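Local atomic coordinates of uncharacterized protein (Magnetospirillum magneticum AMB-1, PDB entry 5MU5), a protein that probably transfers a sugar, as a Maf glycosyltransferase, to flagellin and so takes part in the formation of the bacterial flagellum. Residues D91-R96 and R595-M600; F122-L127 and I137-D142; V207-L212 and V609-P614. One frame throughout, in Å; residues are numbered along the deposited sequence.

Contact 1 of 3, residues D91-R96 and R595-M600; sequences DLIVKR and RGTLMM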
loop_
_atom_site.group_PDB
_atom_site.type_symbol
_atom_site.label_atom_id
_atom_site.label_comp_id
_atom_site.label_asym_id
_atom_site.label_seq_id
_atom_site.Cartn_x
_atom_site.Cartn_y
_atom_site.Cartn_z
ATOM N N ASP A 91 8.622 -2.510 14.253
ATOM C CA ASP A 91 8.363 -3.687 15.057
ATOM C C ASP A 91 9.517 -3.924 16.010
ATOM O O ASP A 91 10.557 -3.295 15.900
ATOM C CB ASP A 91 8.200 -4.900 14.146
ATOM C CG ASP A 91 9.455 -5.205 13.333
ATOM O OD1 ASP A 91 9.662 -6.364 12.945
ATOM O OD2 ASP A 91 10.234 -4.275 13.084
ATOM N N LEU A 92 9.334 -4.864 16.923
ATOM C CA LEU A 92 10.328 -5.159 17.968
ATOM C C LEU A 92 11.705 -5.543 17.410
ATOM O O LEU A 92 12.736 -5.201 17.971
ATOM C CB LEU A 92 9.830 -6.299 18.856
ATOM C CG LEU A 92 8.454 -6.083 19.489
ATOM C CD1 LEU A 92 7.996 -7.365 20.172
ATOM C CD2 LEU A 92 8.476 -4.898 20.450
ATOM N N ILE A 93 11.717 -6.247 16.295
ATOM C CA ILE A 93 12.967 -6.680 15.724
ATOM C C ILE A 93 13.792 -5.511 15.194
ATOM O O ILE A 93 14.986 -5.435 15.429
ATOM C CB ILE A 93 12.720 -7.751 14.669
ATOM C CG1 ILE A 93 12.172 -8.989 15.382
ATOM C CG2 ILE A 93 14.007 -8.068 13.931
ATOM C CD1 ILE A 93 11.748 -10.102 14.468
ATOM N N VAL A 94 13.149 -4.592 14.502
ATOM C CA VAL A 94 13.845 -3.444 13.978
ATOM C C VAL A 94 14.229 -2.519 15.110
ATOM O O VAL A 94 15.278 -1.917 15.067
ATOM C CB VAL A 94 13.008 -2.712 12.921
ATOM C CG1 VAL A 94 13.691 -1.414 12.485
ATOM C CG2 VAL A 94 12.820 -3.621 11.725
ATOM N N LYS A 95 13.386 -2.442 16.133
ATOM C CA LYS A 95 13.628 -1.588 17.275
ATOM C C LYS A 95 14.948 -1.980 17.934
ATOM O O LYS A 95 15.791 -1.132 18.215
ATOM C CB LYS A 95 12.467 -1.733 18.252
ATOM C CG LYS A 95 12.433 -0.712 19.371
ATOM C CD LYS A 95 11.539 -1.190 20.510
ATOM C CE LYS A 95 11.601 -0.247 21.700
ATOM N NZ LYS A 95 11.134 -0.942 22.930
ATOM N N ARG A 96 15.118 -3.276 18.162
ATOM C CA ARG A 96 16.331 -3.834 18.753
ATOM C C ARG A 96 17.554 -3.553 17.867
ATOM O O ARG A 96 18.621 -3.181 18.336
ATOM C CB ARG A 96 16.177 -5.350 18.904
ATOM C CG ARG A 96 17.247 -6.006 19.744
ATOM C CD ARG A 96 16.915 -5.781 21.212
ATOM N NE ARG A 96 18.093 -5.727 22.058
ATOM C CZ ARG A 96 18.066 -5.498 23.368
ATOM N NH1 ARG A 96 16.913 -5.292 23.995
ATOM N NH2 ARG A 96 19.200 -5.463 24.054
ATOM N N ARG A 595 10.139 -9.467 4.440
ATOM C CA ARG A 595 10.466 -8.217 3.729
ATOM C C ARG A 595 10.202 -6.924 4.503
ATOM O O ARG A 595 10.946 -5.965 4.366
ATOM C CB ARG A 595 9.751 -8.139 2.379
ATOM C CG ARG A 595 8.245 -8.017 2.495
ATOM C CD ARG A 595 7.539 -8.209 1.177
ATOM N NE ARG A 595 6.149 -7.791 1.307
ATOM C CZ ARG A 595 5.307 -7.635 0.292
ATOM N NH1 ARG A 595 5.701 -7.880 -0.949
ATOM N NH2 ARG A 595 4.063 -7.240 0.523
ATOM N N GLY A 596 9.132 -6.884 5.282
ATOM C CA GLY A 596 8.782 -5.677 6.016
ATOM C C GLY A 596 9.829 -5.393 7.068
ATOM O O GLY A 596 10.293 -4.259 7.218
ATOM N N THR A 597 10.220 -6.437 7.778
ATOM C CA THR A 597 11.177 -6.299 8.832
ATOM C C THR A 597 12.546 -5.913 8.274
ATOM O O THR A 597 13.105 -4.880 8.680
ATOM C CB THR A 597 11.176 -7.562 9.676
ATOM O OG1 THR A 597 9.870 -7.687 10.276
ATOM C CG2 THR A 597 12.249 -7.505 10.764
ATOM N N LEU A 598 13.055 -6.679 7.308
ATOM C CA LEU A 598 14.364 -6.365 6.704
ATOM C C LEU A 598 14.445 -4.986 6.005
ATOM O O LEU A 598 15.466 -4.291 6.114
ATOM C CB LEU A 598 14.796 -7.459 5.732
ATOM C CG LEU A 598 14.947 -8.866 6.321
ATOM C CD1 LEU A 598 15.431 -9.817 5.247
ATOM C CD2 LEU A 598 15.883 -8.898 7.516
ATOM N N MET A 599 13.384 -4.585 5.306
ATOM C CA MET A 599 13.373 -3.292 4.619
ATOM C C MET A 599 13.315 -2.122 5.588
ATOM O O MET A 599 13.869 -1.063 5.318
ATOM C CB MET A 599 12.223 -3.178 3.611
ATOM C CG MET A 599 12.422 -3.952 2.308
ATOM S SD MET A 599 13.824 -3.405 1.297
ATOM C CE MET A 599 15.145 -4.428 1.924
ATOM N N MET A 600 12.649 -2.301 6.708
ATOM C CA MET A 600 12.636 -1.273 7.704
ATOM C C MET A 600 13.989 -1.153 8.378
ATOM O O MET A 600 14.412 -0.029 8.700
ATOM C CB MET A 600 11.565 -1.555 8.730
ATOM C CG MET A 600 10.210 -1.381 8.104
ATOM S SD MET A 600 10.062 0.267 7.391
ATOM C CE MET A 600 9.882 1.183 8.939
#

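Contact 2 of 3, residues F122-L127 and I137-D142; sequences FHMVCL and ILLEQD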
loop_
_atom_site.group_PDB
_atom_site.type_symbol
_atom_site.label_atom_id
_atom_site.label_comp_id
_atom_site.label_asym_id
_atom_site.label_seq_id
_atom_site.Cartn_x
_atom_site.Cartn_y
_atom_site.Cartn_z
ATOM N N PHE A 122 19.742 7.349 -2.935
ATOM C CA PHE A 122 19.463 6.295 -3.889
ATOM C C PHE A 122 18.744 6.834 -5.105
ATOM O O PHE A 122 19.127 6.522 -6.232
ATOM C CB PHE A 122 18.603 5.219 -3.244
ATOM C CG PHE A 122 18.422 3.998 -4.091
ATOM C CD1 PHE A 122 17.480 3.975 -5.102
ATOM C CD2 PHE A 122 19.181 2.869 -3.863
ATOM C CE1 PHE A 122 17.303 2.850 -5.895
ATOM C CE2 PHE A 122 19.005 1.734 -4.634
ATOM C CZ PHE A 122 18.072 1.726 -5.662
ATOM N N HIS A 123 17.716 7.656 -4.858
ATOM C CA HIS A 123 16.850 8.182 -5.905
ATOM C C HIS A 123 17.157 9.619 -6.237
ATOM O O HIS A 123 17.570 10.402 -5.384
ATOM C CB HIS A 123 15.398 8.124 -5.460
ATOM C CG HIS A 123 14.889 6.740 -5.209
ATOM N ND1 HIS A 123 14.507 5.910 -6.238
ATOM C CD2 HIS A 123 14.651 6.057 -4.065
ATOM C CE1 HIS A 123 14.057 4.772 -5.742
ATOM N NE2 HIS A 123 14.147 4.831 -4.423
ATOM N N MET A 124 16.955 9.956 -7.498
ATOM C CA MET A 124 17.034 11.324 -7.974
ATOM C C MET A 124 15.777 11.600 -8.760
ATOM O O MET A 124 15.423 10.824 -9.658
ATOM C CB MET A 124 18.203 11.511 -8.910
ATOM C CG MET A 124 18.112 12.824 -9.656
ATOM S SD MET A 124 19.696 13.298 -10.319
ATOM C CE MET A 124 20.531 13.699 -8.772
ATOM N N VAL A 125 15.113 12.702 -8.442
ATOM C CA VAL A 125 13.881 13.087 -9.133
ATOM C C VAL A 125 14.027 14.437 -9.838
ATOM O O VAL A 125 14.261 15.450 -9.203
ATOM C CB VAL A 125 12.708 13.165 -8.156
ATOM C CG1 VAL A 125 11.451 13.624 -8.884
ATOM C CG2 VAL A 125 12.467 11.825 -7.488
ATOM N N CYS A 126 13.885 14.450 -11.149
ATOM C CA CYS A 126 13.967 15.682 -11.925
ATOM C C CYS A 126 12.599 16.062 -12.413
ATOM O O CYS A 126 11.958 15.320 -13.166
ATOM C CB CYS A 126 14.865 15.514 -13.136
ATOM S SG CYS A 126 16.510 14.996 -12.667
ATOM N N LEU A 127 12.140 17.217 -11.967
ATOM C CA LEU A 127 10.849 17.704 -12.366
ATOM C C LEU A 127 11.188 18.644 -13.481
ATOM O O LEU A 127 11.649 19.761 -13.255
ATOM C CB LEU A 127 10.177 18.403 -11.198
ATOM C CG LEU A 127 10.116 17.390 -10.060
ATOM C CD1 LEU A 127 10.457 18.058 -8.743
ATOM C CD2 LEU A 127 8.775 16.696 -10.057
ATOM N N ILE A 137 25.801 17.192 -14.210
ATOM C CA ILE A 137 26.204 17.698 -12.890
ATOM C C ILE A 137 25.527 16.961 -11.726
ATOM O O ILE A 137 26.195 16.551 -10.788
ATOM C CB ILE A 137 25.938 19.219 -12.764
ATOM C CG1 ILE A 137 26.776 19.988 -13.791
ATOM C CG2 ILE A 137 26.267 19.712 -11.352
ATOM C CD1 ILE A 137 26.339 21.424 -14.021
ATOM N N LEU A 138 24.210 16.788 -11.794
ATOM C CA LEU A 138 23.464 16.101 -10.732
ATOM C C LEU A 138 23.912 14.636 -10.590
ATOM O O LEU A 138 24.029 14.116 -9.491
ATOM C CB LEU A 138 21.947 16.161 -11.007
ATOM C CG LEU A 138 21.261 17.536 -11.071
ATOM C CD1 LEU A 138 19.816 17.424 -11.570
ATOM C CD2 LEU A 138 21.276 18.187 -9.710
ATOM N N LEU A 139 24.185 13.990 -11.717
ATOM C CA LEU A 139 24.628 12.596 -11.724
ATOM C C LEU A 139 25.988 12.433 -11.091
ATOM O O LEU A 139 26.198 11.521 -10.289
ATOM C CB LEU A 139 24.645 12.045 -13.153
ATOM C CG LEU A 139 23.241 11.983 -13.773
ATOM C CD1 LEU A 139 23.315 11.614 -15.251
ATOM C CD2 LEU A 139 22.316 11.039 -13.017
ATOM N N GLU A 140 26.902 13.335 -11.430
ATOM C CA GLU A 140 28.245 13.317 -10.858
ATOM C C GLU A 140 28.225 13.573 -9.342
ATOM O O GLU A 140 28.994 12.978 -8.607
ATOM C CB GLU A 140 29.142 14.342 -11.577
ATOM C CG GLU A 140 30.632 14.191 -11.290
ATOM C CD GLU A 140 31.045 14.709 -9.917
ATOM O OE1 GLU A 140 30.473 15.721 -9.433
ATOM O OE2 GLU A 140 31.958 14.103 -9.317
ATOM N N GLN A 141 27.334 14.447 -8.879
ATOM C CA GLN A 141 27.241 14.755 -7.460
ATOM C C GLN A 141 26.688 13.588 -6.655
ATOM O O GLN A 141 27.278 13.182 -5.664
ATOM C CB GLN A 141 26.354 15.983 -7.233
ATOM C CG GLN A 141 26.937 17.304 -7.745
ATOM C CD GLN A 141 25.914 18.428 -7.747
ATOM O OE1 GLN A 141 24.717 18.180 -7.822
ATOM N NE2 GLN A 141 26.377 19.664 -7.672
ATOM N N ASP A 142 25.564 13.036 -7.093
ATOM C CA ASP A 142 24.838 12.038 -6.305
ATOM C C ASP A 142 25.015 10.580 -6.701
ATOM O O ASP A 142 24.793 9.697 -5.876
ATOM C CB ASP A 142 23.346 12.363 -6.340
ATOM C CG ASP A 142 23.020 13.687 -5.673
ATOM O OD1 ASP A 142 23.593 13.990 -4.605
ATOM O OD2 ASP A 142 22.181 14.426 -6.207
#

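Contact 3 of 3, residues V207-L212 and V609-P614; sequences VDWTRL and VKRVTP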
loop_
_atom_site.group_PDB
_atom_site.type_symbol
_atom_site.label_atom_id
_atom_site.label_comp_id
_atom_site.label_asym_id
_atom_site.label_seq_id
_atom_site.Cartn_x
_atom_site.Cartn_y
_atom_site.Cartn_z
ATOM N N VAL A 207 13.970 6.456 0.460
ATOM C CA VAL A 207 13.753 7.778 -0.111
ATOM C C VAL A 207 14.573 8.847 0.576
ATOM O O VAL A 207 14.661 9.937 0.063
ATOM C CB VAL A 207 12.275 8.225 -0.077
ATOM C CG1 VAL A 207 11.480 7.403 -1.069
ATOM C CG2 VAL A 207 11.691 8.161 1.338
ATOM N N ASP A 208 15.151 8.551 1.737
ATOM C CA ASP A 208 15.915 9.567 2.452
ATOM C C ASP A 208 17.024 10.191 1.592
ATOM O O ASP A 208 17.807 9.496 0.977
ATOM C CB ASP A 208 16.509 9.026 3.746
ATOM C CG ASP A 208 17.365 10.056 4.450
ATOM O OD1 ASP A 208 16.824 11.064 4.928
ATOM O OD2 ASP A 208 18.591 9.883 4.512
ATOM N N TRP A 209 17.058 11.519 1.567
ATOM C CA TRP A 209 18.099 12.296 0.897
ATOM C C TRP A 209 18.005 12.216 -0.619
ATOM O O TRP A 209 18.984 12.462 -1.332
ATOM C CB TRP A 209 19.484 11.921 1.409
ATOM C CG TRP A 209 20.500 13.049 1.395
ATOM C CD1 TRP A 209 21.712 13.061 0.758
ATOM C CD2 TRP A 209 20.380 14.322 2.050
ATOM N NE1 TRP A 209 22.350 14.262 0.979
ATOM C CE2 TRP A 209 21.548 15.048 1.772
ATOM C CE3 TRP A 209 19.408 14.904 2.863
ATOM C CZ2 TRP A 209 21.761 16.326 2.274
ATOM C CZ3 TRP A 209 19.625 16.183 3.353
ATOM C CH2 TRP A 209 20.776 16.874 3.053
ATOM N N THR A 210 16.814 11.881 -1.106
ATOM C CA THR A 210 16.504 11.944 -2.525
ATOM C C THR A 210 16.695 13.396 -3.007
ATOM O O THR A 210 16.155 14.334 -2.428
ATOM C CB THR A 210 15.038 11.498 -2.773
ATOM O OG1 THR A 210 14.886 10.105 -2.439
ATOM C CG2 THR A 210 14.603 11.727 -4.225
ATOM N N ARG A 211 17.495 13.571 -4.050
ATOM C CA ARG A 211 17.690 14.863 -4.674
ATOM C C ARG A 211 16.463 15.218 -5.499
ATOM O O ARG A 211 15.995 14.416 -6.313
ATOM C CB ARG A 211 18.924 14.816 -5.588
ATOM C CG ARG A 211 19.354 16.166 -6.164
ATOM C CD ARG A 211 20.021 17.047 -5.130
ATOM N NE ARG A 211 20.595 18.254 -5.739
ATOM C CZ ARG A 211 21.812 18.339 -6.279
ATOM N NH1 ARG A 211 22.616 17.279 -6.318
ATOM N NH2 ARG A 211 22.220 19.495 -6.798
ATOM N N LEU A 212 15.955 16.425 -5.285
ATOM C CA LEU A 212 14.855 16.976 -6.054
ATOM C C LEU A 212 15.387 18.155 -6.871
ATOM O O LEU A 212 16.207 18.927 -6.372
ATOM C CB LEU A 212 13.786 17.470 -5.107
ATOM C CG LEU A 212 13.269 16.418 -4.128
ATOM C CD1 LEU A 212 12.351 17.078 -3.122
ATOM C CD2 LEU A 212 12.552 15.321 -4.889
ATOM N N VAL A 609 23.766 5.996 8.392
ATOM C CA VAL A 609 25.112 5.960 7.794
ATOM C C VAL A 609 25.490 7.227 7.017
ATOM O O VAL A 609 26.665 7.591 6.968
ATOM C CB VAL A 609 25.373 4.770 6.838
ATOM C CG1 VAL A 609 25.418 3.490 7.602
ATOM C CG2 VAL A 609 24.350 4.708 5.722
ATOM N N LYS A 610 24.519 7.859 6.369
ATOM C CA LYS A 610 24.771 9.121 5.682
ATOM C C LYS A 610 25.086 10.276 6.643
ATOM O O LYS A 610 25.567 11.294 6.217
ATOM C CB LYS A 610 23.526 9.588 4.940
ATOM C CG LYS A 610 23.041 8.739 3.806
ATOM C CD LYS A 610 21.928 9.526 3.143
ATOM C CE LYS A 610 21.050 8.619 2.321
ATOM N NZ LYS A 610 20.106 7.870 3.194
ATOM N N ARG A 611 24.743 10.122 7.912
ATOM C CA ARG A 611 24.830 11.200 8.890
ATOM C C ARG A 611 25.871 10.945 9.968
ATOM O O ARG A 611 26.087 11.776 10.845
ATOM C CB ARG A 611 23.448 11.386 9.527
ATOM C CG ARG A 611 22.423 11.956 8.554
ATOM C CD ARG A 611 21.025 11.975 9.144
ATOM N NE ARG A 611 20.048 12.609 8.247
ATOM C CZ ARG A 611 19.555 12.051 7.139
ATOM N NH1 ARG A 611 19.922 10.835 6.735
ATOM N NH2 ARG A 611 18.661 12.707 6.431
ATOM N N VAL A 612 26.541 9.803 9.898
ATOM C CA VAL A 612 27.518 9.471 10.919
ATOM C C VAL A 612 28.779 10.342 10.803
ATOM O O VAL A 612 29.295 10.548 9.719
ATOM C CB VAL A 612 27.868 7.967 10.884
ATOM C CG1 VAL A 612 28.733 7.627 9.685
ATOM C CG2 VAL A 612 28.535 7.555 12.187
ATOM N N THR A 613 29.233 10.877 11.937
ATOM C CA THR A 613 30.506 11.599 12.022
ATOM C C THR A 613 31.309 11.022 13.179
ATOM O O THR A 613 30.728 10.511 14.147
ATOM C CB THR A 613 30.341 13.114 12.283
ATOM O OG1 THR A 613 29.592 13.321 13.488
ATOM C CG2 THR A 613 29.639 13.770 11.113
ATOM N N PRO A 614 32.639 11.128 13.107
ATOM C CA PRO A 614 33.461 11.699 12.029
ATOM C C PRO A 614 33.421 10.880 10.738
ATOM O O PRO A 614 33.498 9.642 10.769
ATOM C CB PRO A 614 34.875 11.656 12.596
ATOM C CG PRO A 614 34.720 11.573 14.066
ATOM C CD PRO A 614 33.389 10.968 14.363
#

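Contact 1 of 3, residues D91-R96 and R595-M600
An N-capped helix start, that of helix 92-107, is pinned here to the middle of helix 589-609, and the pin is a hydrogen bond between D91 and T597. The hydroxyl OG1 of T597 donates to OD1 of D91 over 3.0 Å, arriving 39° out of the carboxylate plane. The other oxygen of the same group does the capping: V94 N gives its hydrogen to D91 OD2 at 3.3 Å, again from well above the plane. One carboxylate thus accepts two bonds, one at each oxygen, with its CG placed between the backbone N and the carbonyl carbon (chi1 62°), which sets OD2 back toward V94 N and leaves OD1 facing T597. Shortened to alanine at this position, the residue would be likely to leave V94 N without its capping acceptor and the T597 hydroxyl without this partner, weakening the tie between the two helices. The acid is buried, and T597 OG1 is held a second time by the backbone N of L242.

Beside this polar pair the contact is apolar. The methyl CG2 of T597, anti to its own backbone N, meets CG2 of I93 at 3.7 Å, the two side chains crossing at about a right angle. One residue on, V94 sends CG2 between T597 and M600, 3.3 Å from the carbonyl O of T597 and 3.8 Å from M600 CB, while the bent thioether of M600 leads away toward F241. I93 also rests on M632 and Q639 of helix 618-646. The short helical segments run nearly parallel, 9.3 Å apart and crossing at -21°, with T597 and V94 level with each other. Near-parallel helices packed side by side are typical of a helical bundle, here one that takes in helix 92-107 from the N-terminal part of the chain.

Contact 2 of 3, residues F122-L127 and I137-D142
L138 is the first residue of 137-142 to touch strand 123-127, and the contact belongs to the beta-alpha-beta unit formed by that strand, helix 134-142 and strand 146-150 of the four-stranded parallel sheet. The strand and helix segments run in nearly opposite directions, at 161° with their axes 10.4 Å apart, as expected of a connection that returns the chain to the start of the next parallel strand. L138 points at the sheet and meets M124 and C126, which lie on the same side of the strand. Its CB sits against the thioether of M124, 3.7 Å from SD, and the two side chains cross at about a right angle. Farther along the strand, the CD1 methyl of L138 reaches C126 SG at 4.2 Å. The next residue, L139, starts off to the side, but its branched end bends inward until CD2 comes within 4.4 Å of M124 SD.

Q141 makes no direct touch with the strand; its amide is bonded instead to R211 and to A69 O. D142, last of the helix, then closes the segment. Its carboxylate is buried, yet it has two salt-bridge partners, R79 at OD1 and R211 at OD2, which would probably favour its charged form. M124 reaches it because its chain runs out extended, CG anti to the backbone N (chi1 167°), and bends only at the last torsion (chi3 -70°). That bend carries the methyl CE over toward the helix end, where it lies 3.6 Å from L138 O and 3.1 Å from D142 OD2.

Contact 3 of 3, residues V207-L212 and V609-P614
D208, K610 and R611 hold most of the surface buried here and form a salt-bridge network that joins the type II beta turn V207-T210, just before strand 211-214 of the parallel sheet, to the connection between helix 589-609 and strand 612-613. R611 grips D208 end-on with two nitrogens, one to each oxygen. NH1 reaches D208 OD2 at 2.8 Å in a nearly straight bond (170°), with the oxygen in the guanidinium plane. NH2 reaches OD1, which offers its syn lone pair, at 2.9 Å in a more bent bond. The two flat groups are not coplanar, their planes being 41° apart, and OD1 lies out of the guanidinium plane. R611 gets there with a chain extended from CG to NE, and its NE and NH1 also donate to Q114 O and Y607 O respectively.

K610 reaches the same acid from the anti side: its NZ meets the anti lone pair of D208 OD2 at 2.8 Å, so this oxygen accepts from both basic residues; NZ also forms a salt bridge with D606. D208 is buried, and the two cations would probably keep it ionised. The aliphatic part of K610 crosses the W209 side chain at a slant; the indole NE1 is bonded to E118 O. The bend at the last lysine torsion (chi4 78°) turns NZ toward the carboxylate while K610 CE stays 3.8 Å from W209 CB.

How the contacts relate
Contacts 2 and 3 are direct neighbours, with centres 13 Å apart, and share the parallel sheet in which strands 123-127 and 211-214 lie side by side: V125 N is 2.9 Å from R211 O, and R211 NH1 is 2.7 Å from Q141 OE1, both probable hydrogen bonds. Contact 1 stands apart, about 20 Å from contact 3 and 29 Å from contact 2 between centres, but helix 589-609 runs from it directly toward strand 612-613. Contacts 1 and 3 therefore fasten the N-terminal part to the helical bundle region at two places, whereas contact 2 is internal to the N-terminal part. Between nearest atoms, contact 1 comes within about 9 Å of both others without touching them.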